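Local coordinates for F420-reducing hydrogenase, subunit beta (Methanothermobacter marburgensis, PDB 4OMF), which probably passes electrons between an iron-sulfur cluster and FAD as the beta subunit of a hydrogenase that reduces coenzyme F420, at residues G31-A36 with D66-A71; P80-L85 with P103-G108; S217-R222 with S228-A233. One frame throughout, in Å; residues are numbered along the deposited sequence.

Contact 1: G31-A36 with D66-A71. With FAD (flavin-adenine dinucleotide), chain R.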
loop_
_atom_site.group_PDB
_atom_site.type_symbol
_atom_site.label_atom_id
_atom_site.label_comp_id
_atom_site.label_asym_id
_atom_site.label_seq_id
_atom_site.Cartn_x
_atom_site.Cartn_y
_atom_site.Cartn_z
ATOM N N GLY C 31 -14.175 40.070 4.648
ATOM C CA GLY C 31 -14.857 41.139 3.939
ATOM C C GLY C 31 -14.844 40.968 2.425
ATOM O O GLY C 31 -15.852 41.194 1.754
ATOM N N LEU C 32 -13.714 40.556 1.874
ATOM C CA LEU C 32 -13.613 40.452 0.425
ATOM C C LEU C 32 -14.334 39.224 -0.122
ATOM O O LEU C 32 -15.015 39.310 -1.158
ATOM C CB LEU C 32 -12.154 40.428 -0.007
ATOM C CG LEU C 32 -11.905 40.665 -1.494
ATOM C CD1 LEU C 32 -12.469 42.008 -1.960
ATOM C CD2 LEU C 32 -10.409 40.576 -1.742
ATOM N N LEU C 33 -14.221 38.096 0.577
ATOM C CA LEU C 33 -14.942 36.890 0.180
ATOM C C LEU C 33 -16.436 37.127 0.323
ATOM O O LEU C 33 -17.235 36.677 -0.504
ATOM C CB LEU C 33 -14.514 35.670 1.018
ATOM C CG LEU C 33 -13.084 35.190 0.729
ATOM C CD1 LEU C 33 -12.681 34.092 1.723
ATOM C CD2 LEU C 33 -12.941 34.719 -0.700
ATOM N N ALA C 34 -16.819 37.849 1.369
ATOM C CA ALA C 34 -18.244 38.127 1.585
ATOM C C ALA C 34 -18.789 39.022 0.480
ATOM O O ALA C 34 -19.911 38.837 0.010
ATOM C CB ALA C 34 -18.475 38.774 2.951
ATOM N N TYR C 35 -17.990 39.997 0.061
ATOM C CA TYR C 35 -18.410 40.897 -1.001
ATOM C C TYR C 35 -18.559 40.125 -2.315
ATOM O O TYR C 35 -19.553 40.289 -3.037
ATOM C CB TYR C 35 -17.405 42.036 -1.177
ATOM C CG TYR C 35 -17.686 42.853 -2.401
ATOM C CD1 TYR C 35 -18.762 43.729 -2.420
ATOM C CD2 TYR C 35 -16.898 42.740 -3.542
ATOM C CE1 TYR C 35 -19.048 44.485 -3.529
ATOM C CE2 TYR C 35 -17.182 43.495 -4.669
ATOM C CZ TYR C 35 -18.262 44.366 -4.648
ATOM O OH TYR C 35 -18.575 45.129 -5.746
ATOM N N ALA C 36 -17.554 39.315 -2.630
ATOM C CA ALA C 36 -17.569 38.513 -3.863
ATOM C C ALA C 36 -18.762 37.559 -3.888
ATOM O O ALA C 36 -19.413 37.378 -4.925
ATOM C CB ALA C 36 -16.262 37.738 -4.006
ATOM N N ASP C 66 -22.459 34.148 6.919
ATOM C CA ASP C 66 -22.353 33.569 8.260
ATOM C C ASP C 66 -21.222 32.542 8.345
ATOM O O ASP C 66 -20.463 32.533 9.314
ATOM C CB ASP C 66 -23.670 32.914 8.684
ATOM C CG ASP C 66 -24.685 33.915 9.218
ATOM O OD1 ASP C 66 -24.354 35.119 9.345
ATOM O OD2 ASP C 66 -25.816 33.485 9.527
ATOM N N GLU C 67 -21.102 31.681 7.333
ATOM C CA GLU C 67 -20.068 30.659 7.353
ATOM C C GLU C 67 -18.677 31.263 7.160
ATOM O O GLU C 67 -17.686 30.779 7.739
ATOM C CB GLU C 67 -20.333 29.595 6.283
ATOM C CG GLU C 67 -21.451 28.646 6.641
ATOM C CD GLU C 67 -21.840 27.730 5.479
ATOM O OE1 GLU C 67 -21.721 28.157 4.310
ATOM O OE2 GLU C 67 -22.276 26.590 5.743
ATOM N N LEU C 68 -18.601 32.315 6.350
ATOM C CA LEU C 68 -17.329 33.032 6.171
ATOM C C LEU C 68 -16.912 33.658 7.493
ATOM O O LEU C 68 -15.749 33.594 7.894
ATOM C CB LEU C 68 -17.460 34.109 5.100
ATOM C CG LEU C 68 -17.603 33.581 3.674
ATOM C CD1 LEU C 68 -17.920 34.723 2.676
ATOM C CD2 LEU C 68 -16.343 32.840 3.276
ATOM N N LYS C 69 -17.868 34.301 8.143
ATOM C CA LYS C 69 -17.611 34.950 9.424
ATOM C C LYS C 69 -17.186 33.930 10.483
ATOM O O LYS C 69 -16.325 34.210 11.315
ATOM C CB LYS C 69 -18.849 35.704 9.894
ATOM C CG LYS C 69 -19.075 36.997 9.147
ATOM C CD LYS C 69 -20.297 37.717 9.664
ATOM C CE LYS C 69 -20.692 38.860 8.745
ATOM N NZ LYS C 69 -22.039 39.398 9.114
ATOM N N ALA C 70 -17.789 32.745 10.456
ATOM C CA ALA C 70 -17.423 31.706 11.436
ATOM C C ALA C 70 -15.981 31.208 11.270
ATOM O O ALA C 70 -15.415 30.590 12.194
ATOM C CB ALA C 70 -18.392 30.525 11.350
ATOM N N ALA C 71 -15.384 31.480 10.109
ATOM C CA ALA C 71 -14.019 31.052 9.820
ATOM C C ALA C 71 -12.980 32.163 10.093
ATOM O O ALA C 71 -11.769 31.928 10.005
ATOM C CB ALA C 71 -13.906 30.586 8.370
HETATM P PA FAD R . -10.075 37.378 8.692
HETATM O O1A FAD R . -9.711 37.235 10.147
HETATM O O2A FAD R . -11.286 38.126 8.217
HETATM O O5B FAD R . -10.171 35.909 8.085
HETATM C C5B FAD R . -9.010 35.086 8.270
HETATM C C4B FAD R . -9.033 34.011 7.182
HETATM O O4B FAD R . -7.858 33.206 7.295
HETATM C C3B FAD R . -10.242 33.102 7.366
HETATM O O3B FAD R . -10.960 32.923 6.135
HETATM C C2B FAD R . -9.618 31.781 7.794
HETATM O O2B FAD R . -10.366 30.671 7.271
HETATM C C1B FAD R . -8.219 31.837 7.209
HETATM N N9A FAD R . -7.299 31.018 8.016
HETATM C C8A FAD R . -7.121 31.114 9.346
HETATM N N7A FAD R . -6.192 30.224 9.769
HETATM C C5A FAD R . -5.770 29.548 8.665
HETATM C C6A FAD R . -4.812 28.450 8.401
HETATM N N6A FAD R . -4.106 27.870 9.407
HETATM N N1A FAD R . -4.669 28.058 7.125
HETATM C C2A FAD R . -5.384 28.591 6.111
HETATM N N3A FAD R . -6.287 29.586 6.273
HETATM C C4A FAD R . -6.503 30.083 7.518
HETATM N N1 FAD R . 0.352 37.669 8.771
HETATM C C2 FAD R . 1.503 38.433 8.597
HETATM O O2 FAD R . 1.391 39.670 8.482
HETATM N N3 FAD R . 2.740 37.803 8.605
HETATM C C4 FAD R . 2.839 36.432 8.729
HETATM O O4 FAD R . 3.971 35.901 8.691
HETATM C C4X FAD R . 1.824 35.793 9.535
HETATM N N5 FAD R . 2.014 34.336 9.755
HETATM C C5X FAD R . 0.834 33.552 9.370
HETATM C C6 FAD R . 0.986 32.162 9.502
HETATM C C7 FAD R . -0.128 31.323 9.377
HETATM C C7M FAD R . 0.029 29.814 9.506
HETATM C C8 FAD R . -1.373 31.902 9.140
HETATM C C8M FAD R . -2.655 31.105 8.991
HETATM C C9 FAD R . -1.536 33.300 9.021
HETATM C C9A FAD R . -0.440 34.145 9.229
HETATM N N10 FAD R . -0.572 35.542 9.013
HETATM C C10 FAD R . 0.480 36.397 9.283
HETATM C "C1'" FAD R . -1.781 36.166 8.439
HETATM C "C2'" FAD R . -2.753 36.695 9.460
HETATM O "O2'" FAD R . -2.595 36.200 10.709
HETATM C "C3'" FAD R . -4.011 36.797 8.984
HETATM O "O3'" FAD R . -4.631 35.603 8.821
HETATM C "C4'" FAD R . -4.239 37.782 7.850
HETATM O "O4'" FAD R . -3.732 39.096 8.166
HETATM C "C5'" FAD R . -5.723 37.856 7.477
HETATM O "O5'" FAD R . -6.425 38.612 8.452
HETATM P P FAD R . -7.867 39.232 8.139
HETATM O O1P FAD R . -7.749 39.958 6.817
HETATM O O2P FAD R . -8.352 40.003 9.331
HETATM O O3P FAD R . -8.769 37.902 7.883
#

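Contact 2: P80-L85 with P103-G108. With SF4 (iron/sulfur cluster), chain N; FAD (flavin-adenine dinucleotide), chain R.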
loop_
_atom_site.group_PDB
_atom_site.type_symbol
_atom_site.label_atom_id
_atom_site.label_comp_id
_atom_site.label_asym_id
_atom_site.label_seq_id
_atom_site.Cartn_x
_atom_site.Cartn_y
_atom_site.Cartn_z
ATOM N N PRO C 80 -5.282 22.301 5.670
ATOM C CA PRO C 80 -4.861 22.087 4.278
ATOM C C PRO C 80 -5.976 22.470 3.319
ATOM O O PRO C 80 -6.634 21.588 2.752
ATOM C CB PRO C 80 -4.574 20.579 4.217
ATOM C CG PRO C 80 -4.556 20.107 5.657
ATOM C CD PRO C 80 -5.494 21.034 6.380
ATOM N N ASN C 81 -6.171 23.774 3.140
ATOM C CA ASN C 81 -7.329 24.298 2.416
ATOM C C ASN C 81 -7.451 23.793 0.996
ATOM O O ASN C 81 -8.559 23.664 0.496
ATOM C CB ASN C 81 -7.295 25.837 2.387
ATOM C CG ASN C 81 -7.693 26.450 3.704
ATOM O OD1 ASN C 81 -8.027 25.746 4.652
ATOM N ND2 ASN C 81 -7.677 27.775 3.768
ATOM N N VAL C 82 -6.322 23.512 0.345
ATOM C CA VAL C 82 -6.370 23.057 -1.036
ATOM C C VAL C 82 -7.158 21.762 -1.155
ATOM O O VAL C 82 -7.774 21.531 -2.196
ATOM C CB VAL C 82 -4.948 22.857 -1.627
ATOM C CG1 VAL C 82 -4.996 22.534 -3.131
ATOM C CG2 VAL C 82 -4.121 24.110 -1.394
ATOM N N MET C 83 -7.166 20.933 -0.112
ATOM C CA MET C 83 -7.828 19.617 -0.192
ATOM C C MET C 83 -9.324 19.683 -0.540
ATOM O O MET C 83 -9.884 18.705 -1.027
ATOM C CB MET C 83 -7.653 18.848 1.126
ATOM C CG MET C 83 -8.561 19.312 2.257
ATOM S SD MET C 83 -8.154 18.522 3.863
ATOM C CE MET C 83 -8.478 16.827 3.360
ATOM N N MET C 84 -9.987 20.810 -0.271
ATOM C CA MET C 84 -11.437 20.874 -0.485
ATOM C C MET C 84 -11.859 21.535 -1.805
ATOM O O MET C 84 -13.042 21.588 -2.105
ATOM C CB MET C 84 -12.112 21.627 0.671
ATOM C CG MET C 84 -11.956 20.946 2.022
ATOM S SD MET C 84 -12.864 19.395 2.049
ATOM C CE MET C 84 -14.502 20.010 1.641
ATOM N N LEU C 85 -10.898 22.048 -2.567
ATOM C CA LEU C 85 -11.214 22.750 -3.814
ATOM C C LEU C 85 -11.957 21.869 -4.812
ATOM O O LEU C 85 -12.872 22.341 -5.484
ATOM C CB LEU C 85 -9.940 23.304 -4.466
ATOM C CG LEU C 85 -9.221 24.406 -3.684
ATOM C CD1 LEU C 85 -7.982 24.827 -4.467
ATOM C CD2 LEU C 85 -10.106 25.625 -3.414
ATOM N N PRO C 103 1.121 31.111 1.447
ATOM C CA PRO C 103 1.862 31.030 0.173
ATOM C C PRO C 103 2.068 29.604 -0.381
ATOM O O PRO C 103 1.885 29.419 -1.580
ATOM C CB PRO C 103 3.198 31.693 0.505
ATOM C CG PRO C 103 2.802 32.776 1.528
ATOM C CD PRO C 103 1.743 32.069 2.391
ATOM N N CYS C 104 2.403 28.619 0.449
ATOM C CA CYS C 104 2.660 27.283 -0.104
ATOM C C CYS C 104 1.377 26.669 -0.673
ATOM O O CYS C 104 1.423 25.931 -1.655
ATOM C CB CYS C 104 3.271 26.351 0.947
ATOM S SG CYS C 104 2.282 26.195 2.447
ATOM N N GLN C 105 0.234 26.967 -0.066
ATOM C CA GLN C 105 -1.032 26.500 -0.627
ATOM C C GLN C 105 -1.317 27.199 -1.940
ATOM O O GLN C 105 -1.794 26.566 -2.887
ATOM C CB GLN C 105 -2.179 26.713 0.351
ATOM C CG GLN C 105 -2.127 25.729 1.529
ATOM C CD GLN C 105 -3.075 26.109 2.642
ATOM O OE1 GLN C 105 -3.828 27.089 2.537
ATOM N NE2 GLN C 105 -3.009 25.375 3.740
ATOM N N THR C 106 -1.019 28.495 -2.014
ATOM C CA THR C 106 -1.178 29.231 -3.256
ATOM C C THR C 106 -0.343 28.558 -4.355
ATOM O O THR C 106 -0.755 28.490 -5.497
ATOM C CB THR C 106 -0.780 30.708 -3.057
ATOM O OG1 THR C 106 -1.618 31.283 -2.045
ATOM C CG2 THR C 106 -0.940 31.511 -4.326
ATOM N N MET C 107 0.837 28.052 -3.995
ATOM C CA MET C 107 1.694 27.395 -4.983
ATOM C C MET C 107 1.102 26.097 -5.540
ATOM O O MET C 107 1.142 25.848 -6.743
ATOM C CB MET C 107 3.068 27.115 -4.382
ATOM C CG MET C 107 3.793 28.399 -4.053
ATOM S SD MET C 107 5.355 28.078 -3.191
ATOM C CE MET C 107 5.477 29.538 -2.191
ATOM N N GLY C 108 0.566 25.260 -4.669
ATOM C CA GLY C 108 -0.093 24.059 -5.125
ATOM C C GLY C 108 -1.250 24.378 -6.047
ATOM O O GLY C 108 -1.447 23.694 -7.051
HETATM FE FE1 SF4 N . 3.814 27.257 3.939
HETATM FE FE2 SF4 N . 5.976 28.753 3.615
HETATM FE FE3 SF4 N . 5.772 27.229 5.797
HETATM FE FE4 SF4 N . 4.154 29.369 5.578
HETATM S S1 SF4 N . 6.469 29.425 5.755
HETATM S S2 SF4 N . 3.505 27.223 6.184
HETATM S S3 SF4 N . 3.839 29.490 3.340
HETATM S S4 SF4 N . 5.961 26.464 3.643
HETATM P PA FAD R . -10.075 37.378 8.692
HETATM O O1A FAD R . -9.711 37.235 10.147
HETATM O O2A FAD R . -11.286 38.126 8.217
HETATM O O5B FAD R . -10.171 35.909 8.085
HETATM C C5B FAD R . -9.010 35.086 8.270
HETATM C C4B FAD R . -9.033 34.011 7.182
HETATM O O4B FAD R . -7.858 33.206 7.295
HETATM C C3B FAD R . -10.242 33.102 7.366
HETATM O O3B FAD R . -10.960 32.923 6.135
HETATM C C2B FAD R . -9.618 31.781 7.794
HETATM O O2B FAD R . -10.366 30.671 7.271
HETATM C C1B FAD R . -8.219 31.837 7.209
HETATM N N9A FAD R . -7.299 31.018 8.016
HETATM C C8A FAD R . -7.121 31.114 9.346
HETATM N N7A FAD R . -6.192 30.224 9.769
HETATM C C5A FAD R . -5.770 29.548 8.665
HETATM C C6A FAD R . -4.812 28.450 8.401
HETATM N N6A FAD R . -4.106 27.870 9.407
HETATM N N1A FAD R . -4.669 28.058 7.125
HETATM C C2A FAD R . -5.384 28.591 6.111
HETATM N N3A FAD R . -6.287 29.586 6.273
HETATM C C4A FAD R . -6.503 30.083 7.518
HETATM N N1 FAD R . 0.352 37.669 8.771
HETATM C C2 FAD R . 1.503 38.433 8.597
HETATM O O2 FAD R . 1.391 39.670 8.482
HETATM N N3 FAD R . 2.740 37.803 8.605
HETATM C C4 FAD R . 2.839 36.432 8.729
HETATM O O4 FAD R . 3.971 35.901 8.691
HETATM C C4X FAD R . 1.824 35.793 9.535
HETATM N N5 FAD R . 2.014 34.336 9.755
HETATM C C5X FAD R . 0.834 33.552 9.370
HETATM C C6 FAD R . 0.986 32.162 9.502
HETATM C C7 FAD R . -0.128 31.323 9.377
HETATM C C7M FAD R . 0.029 29.814 9.506
HETATM C C8 FAD R . -1.373 31.902 9.140
HETATM C C8M FAD R . -2.655 31.105 8.991
HETATM C C9 FAD R . -1.536 33.300 9.021
HETATM C C9A FAD R . -0.440 34.145 9.229
HETATM N N10 FAD R . -0.572 35.542 9.013
HETATM C C10 FAD R . 0.480 36.397 9.283
HETATM C "C1'" FAD R . -1.781 36.166 8.439
HETATM C "C2'" FAD R . -2.753 36.695 9.460
HETATM O "O2'" FAD R . -2.595 36.200 10.709
HETATM C "C3'" FAD R . -4.011 36.797 8.984
HETATM O "O3'" FAD R . -4.631 35.603 8.821
HETATM C "C4'" FAD R . -4.239 37.782 7.850
HETATM O "O4'" FAD R . -3.732 39.096 8.166
HETATM C "C5'" FAD R . -5.723 37.856 7.477
HETATM O "O5'" FAD R . -6.425 38.612 8.452
HETATM P P FAD R . -7.867 39.232 8.139
HETATM O O1P FAD R . -7.749 39.958 6.817
HETATM O O2P FAD R . -8.352 40.003 9.331
HETATM O O3P FAD R . -8.769 37.902 7.883
#

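Contact 3: S217-R222 with S228-A233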
loop_
_atom_site.group_PDB
_atom_site.type_symbol
_atom_site.label_atom_id
_atom_site.label_comp_id
_atom_site.label_asym_id
_atom_site.label_seq_id
_atom_site.Cartn_x
_atom_site.Cartn_y
_atom_site.Cartn_z
ATOM N N SER C 217 -4.821 46.177 7.874
ATOM C CA SER C 217 -4.082 45.190 7.071
ATOM C C SER C 217 -3.335 45.842 5.922
ATOM O O SER C 217 -3.818 46.813 5.346
ATOM C CB SER C 217 -5.017 44.141 6.478
ATOM O OG SER C 217 -5.605 43.331 7.469
ATOM N N THR C 218 -2.191 45.266 5.562
ATOM C CA THR C 218 -1.454 45.676 4.372
ATOM C C THR C 218 -1.912 44.812 3.202
ATOM O O THR C 218 -1.779 43.583 3.232
ATOM C CB THR C 218 0.057 45.546 4.585
ATOM O OG1 THR C 218 0.439 46.309 5.742
ATOM C CG2 THR C 218 0.815 46.031 3.365
ATOM N N VAL C 219 -2.492 45.465 2.194
ATOM C CA VAL C 219 -3.178 44.775 1.097
ATOM C C VAL C 219 -2.465 45.013 -0.228
ATOM O O VAL C 219 -2.374 46.143 -0.700
ATOM C CB VAL C 219 -4.640 45.260 0.954
ATOM C CG1 VAL C 219 -5.353 44.522 -0.178
ATOM C CG2 VAL C 219 -5.394 45.082 2.261
ATOM N N ILE C 220 -1.985 43.934 -0.821
ATOM C CA ILE C 220 -1.231 43.993 -2.068
ATOM C C ILE C 220 -2.091 43.418 -3.188
ATOM O O ILE C 220 -2.380 42.222 -3.170
ATOM C CB ILE C 220 0.065 43.174 -1.951
ATOM C CG1 ILE C 220 0.977 43.745 -0.860
ATOM C CG2 ILE C 220 0.792 43.145 -3.288
ATOM C CD1 ILE C 220 2.116 42.802 -0.488
ATOM N N THR C 221 -2.535 44.246 -4.137
ATOM C CA THR C 221 -3.284 43.703 -5.274
ATOM C C THR C 221 -2.293 43.330 -6.370
ATOM O O THR C 221 -1.300 44.021 -6.566
ATOM C CB THR C 221 -4.350 44.689 -5.830
ATOM O OG1 THR C 221 -3.742 45.939 -6.126
ATOM C CG2 THR C 221 -5.455 44.918 -4.807
ATOM N N ARG C 222 -2.550 42.229 -7.072
ATOM C CA ARG C 222 -1.572 41.699 -8.010
ATOM C C ARG C 222 -2.132 41.433 -9.411
ATOM O O ARG C 222 -1.620 41.970 -10.400
ATOM C CB ARG C 222 -0.951 40.400 -7.453
ATOM C CG ARG C 222 -0.346 40.517 -6.050
ATOM C CD ARG C 222 0.416 39.237 -5.645
ATOM N NE ARG C 222 1.003 39.347 -4.301
ATOM C CZ ARG C 222 2.194 39.880 -4.045
ATOM N NH1 ARG C 222 2.955 40.366 -5.033
ATOM N NH2 ARG C 222 2.634 39.931 -2.790
ATOM N N SER C 228 -9.205 44.366 -9.415
ATOM C CA SER C 228 -10.514 44.868 -9.797
ATOM C C SER C 228 -11.553 44.521 -8.740
ATOM O O SER C 228 -12.397 45.340 -8.417
ATOM C CB SER C 228 -10.921 44.328 -11.168
ATOM O OG SER C 228 -11.832 43.267 -11.043
ATOM N N ILE C 229 -11.485 43.315 -8.184
ATOM C CA ILE C 229 -12.449 42.914 -7.161
ATOM C C ILE C 229 -12.252 43.715 -5.870
ATOM O O ILE C 229 -13.220 44.161 -5.264
ATOM C CB ILE C 229 -12.365 41.393 -6.852
ATOM C CG1 ILE C 229 -12.750 40.566 -8.092
ATOM C CG2 ILE C 229 -13.275 41.035 -5.690
ATOM C CD1 ILE C 229 -12.618 39.059 -7.916
ATOM N N PHE C 230 -11.004 43.905 -5.449
ATOM C CA PHE C 230 -10.752 44.686 -4.248
ATOM C C PHE C 230 -11.132 46.163 -4.454
ATOM O O PHE C 230 -11.757 46.769 -3.578
ATOM C CB PHE C 230 -9.293 44.549 -3.801
ATOM C CG PHE C 230 -8.983 45.326 -2.539
ATOM C CD1 PHE C 230 -9.462 44.893 -1.309
ATOM C CD2 PHE C 230 -8.242 46.496 -2.586
ATOM C CE1 PHE C 230 -9.192 45.608 -0.144
ATOM C CE2 PHE C 230 -7.971 47.213 -1.431
ATOM C CZ PHE C 230 -8.452 46.761 -0.204
ATOM N N LYS C 231 -10.796 46.745 -5.607
ATOM C CA LYS C 231 -11.183 48.125 -5.884
ATOM C C LYS C 231 -12.704 48.292 -5.867
ATOM O O LYS C 231 -13.219 49.293 -5.342
ATOM C CB LYS C 231 -10.626 48.605 -7.235
ATOM C CG LYS C 231 -9.112 48.833 -7.293
ATOM C CD LYS C 231 -8.629 49.865 -6.280
ATOM C CE LYS C 231 -7.269 50.466 -6.684
ATOM N NZ LYS C 231 -6.154 49.458 -6.704
ATOM N N GLN C 232 -13.414 47.326 -6.449
ATOM C CA GLN C 232 -14.888 47.294 -6.417
ATOM C C GLN C 232 -15.446 47.368 -5.002
ATOM O O GLN C 232 -16.409 48.090 -4.750
ATOM C CB GLN C 232 -15.429 46.020 -7.075
ATOM C CG GLN C 232 -15.790 46.126 -8.533
ATOM C CD GLN C 232 -16.378 44.827 -9.055
ATOM O OE1 GLN C 232 -15.762 44.147 -9.876
ATOM N NE2 GLN C 232 -17.565 44.459 -8.558
ATOM N N ALA C 233 -14.868 46.578 -4.092
ATOM C CA ALA C 233 -15.345 46.519 -2.713
ATOM C C ALA C 233 -15.101 47.840 -1.998
ATOM O O ALA C 233 -15.935 48.290 -1.224
ATOM C CB ALA C 233 -14.679 45.369 -1.962
#

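Contact 1: G31-A36 with D66-A71
Leu-68 reaches across from helix 65-70 and sets one methyl, CD1, on the backbone of helix 28-39. Leu-68 CD1 lies 3.6 Å from Ala-34 N, and is about as near Ala-34 CA, so the leucine meets the helix surface itself. Beside this, Leu-68 CD1 comes to 3.9 Å from Leu-33 CB, while Leu-68 CD2 lies 4.1 Å from Leu-33 CB, with Leu-33 CD1 scarcely farther. The two leucines cross at about a right angle. With CG anti to the carbonyl carbon (chi1 -70°), Leu-68 has both methyls against helix 28-39. Ala-34 adds a small shoulder, its CB 4.1 Å from Leu-68 CD1. The joint is small, 124 Å² in all, and the nearest CA pair, Ala-34 with Leu-68, is 6.9 Å apart. Ala-71 belongs to the adjoining FAD pocket: Ala-71 O is 3.1 Å from FAD C2B, a close contact with a ribose carbon and not a hydrogen bond. This is apolar helix-to-helix packing over strand 44-51 of the mixed sheet, where both leucines rest on Val-47; Leu-68 further touches Ala-62 of strand 56-62, and on helix 28-39 Leu-32 packs against helix 224-235.

Contact 2: P80-L85 with P103-G108
Gln-105 of helix 103-114 meets Val-82 and Asn-81 of the loop before helix 85-89, and its different parts serve different kinds of contact. The apolar part is the stem: Val-82 CG2 sits 3.7 Å from Gln-105 CB and nearly as close to Gln-105 CG, the two side chains sliding past each other in opposite directions. With CG1 anti to the backbone N (chi1 -173°), the valine has CG2 beside that N and against the glutamine stem.

The polar part is the amide, carried toward Pro-80 and Asn-81 by a chain extended beyond CG. Its plane is turned 40° from that of the Asn-81 amide, and it lies against the CB and backbone N of Asn-81 without bonding to either: Gln-105 OE1 is 3.7 Å from Asn-81 CB, and Gln-105 NE2 is 3.6 Å from Asn-81 N. The bonds go to other partners. Gln-105 NE2 donates to Ser-79 O, while Asn-81 binds Ser-79 OG through OD1 and Val-100 O through ND2.

Ligand contacts flank the pair. Asn-81 ND2 lies 3.4 Å from FAD C2A at the adenine, and Cys-104 SG binds iron FE1 of the cluster at 2.4 Å. Pro-103 CD packs on cluster sulfide S3 at 3.5 Å.

Chemically, the contact joins an adenine-side residue to a cluster-ligand helix by packing and by shared anchorage at Ser-79. Gln-105 OE1, buried with no partner in the model, probably pays a desolvation cost, whereas the NE2 bond is likely to limit rotation of its amide.

Contact 3: S217-R222 with S228-A233
Val-219 drives its CG1 methyl straight onto one face of the Phe-230 ring. This is a CH-pi contact: Val-219 CG1 stands 3.9 Å from the ring centroid of Phe-230 and only 13° off the ring normal. The two side chains come from opposite directions, the phenylalanine carried toward the strand by a chi1 of -179° that places CG anti to its backbone N. Thr-221 crosses Phe-230 at about a right angle, with Thr-221 CG2 3.9 Å from Phe-230 CD2 in an oblique approach. Val-219 and Thr-221, two residues apart, therefore point from the same side of strand 217-221. Strand and helix 224-235 open a beta-alpha-beta crossover to the parallel strand 239-243, passing over strand 8-14, which lies between; their local axes are 9.6 Å apart at closest and turned by 131°. Replacing Phe-230 by an alanine removes the ring, and is likely to leave Val-219 CG1 and Thr-221 CG2 without their partner and a gap between strand and helix. Beyond the ring, Thr-221 OG1 hydrogen-bonds Asp-227 OD1, which also takes a salt bridge from Lys-231 NZ; the lysine has a second acidic partner in Glu-8.

In the fold
Contacts 1 and 3 meet directly, their centres 15 Å apart: Tyr-35 OH lies 3.1 Å from Gln-232 NE2, a probable hydrogen bond, and Leu-32 CD1 packs 3.9 Å from Phe-230 CA. Helix 28-39 is thus common ground between helices 65-70 and 224-235. Contact 2 stands apart, about 8 Å from either at the nearest atoms, with centres 18 Å from contact 1 and 21 Å from contact 3. FAD links the set. Contact 1 touches its ribose and contact 2 its adenine, whereas in contact 3 Ser-217 touches the cofactor and the Val-219 side chain is about 7 Å away. Contact 2 alone also holds a ligand of the iron-sulfur cluster.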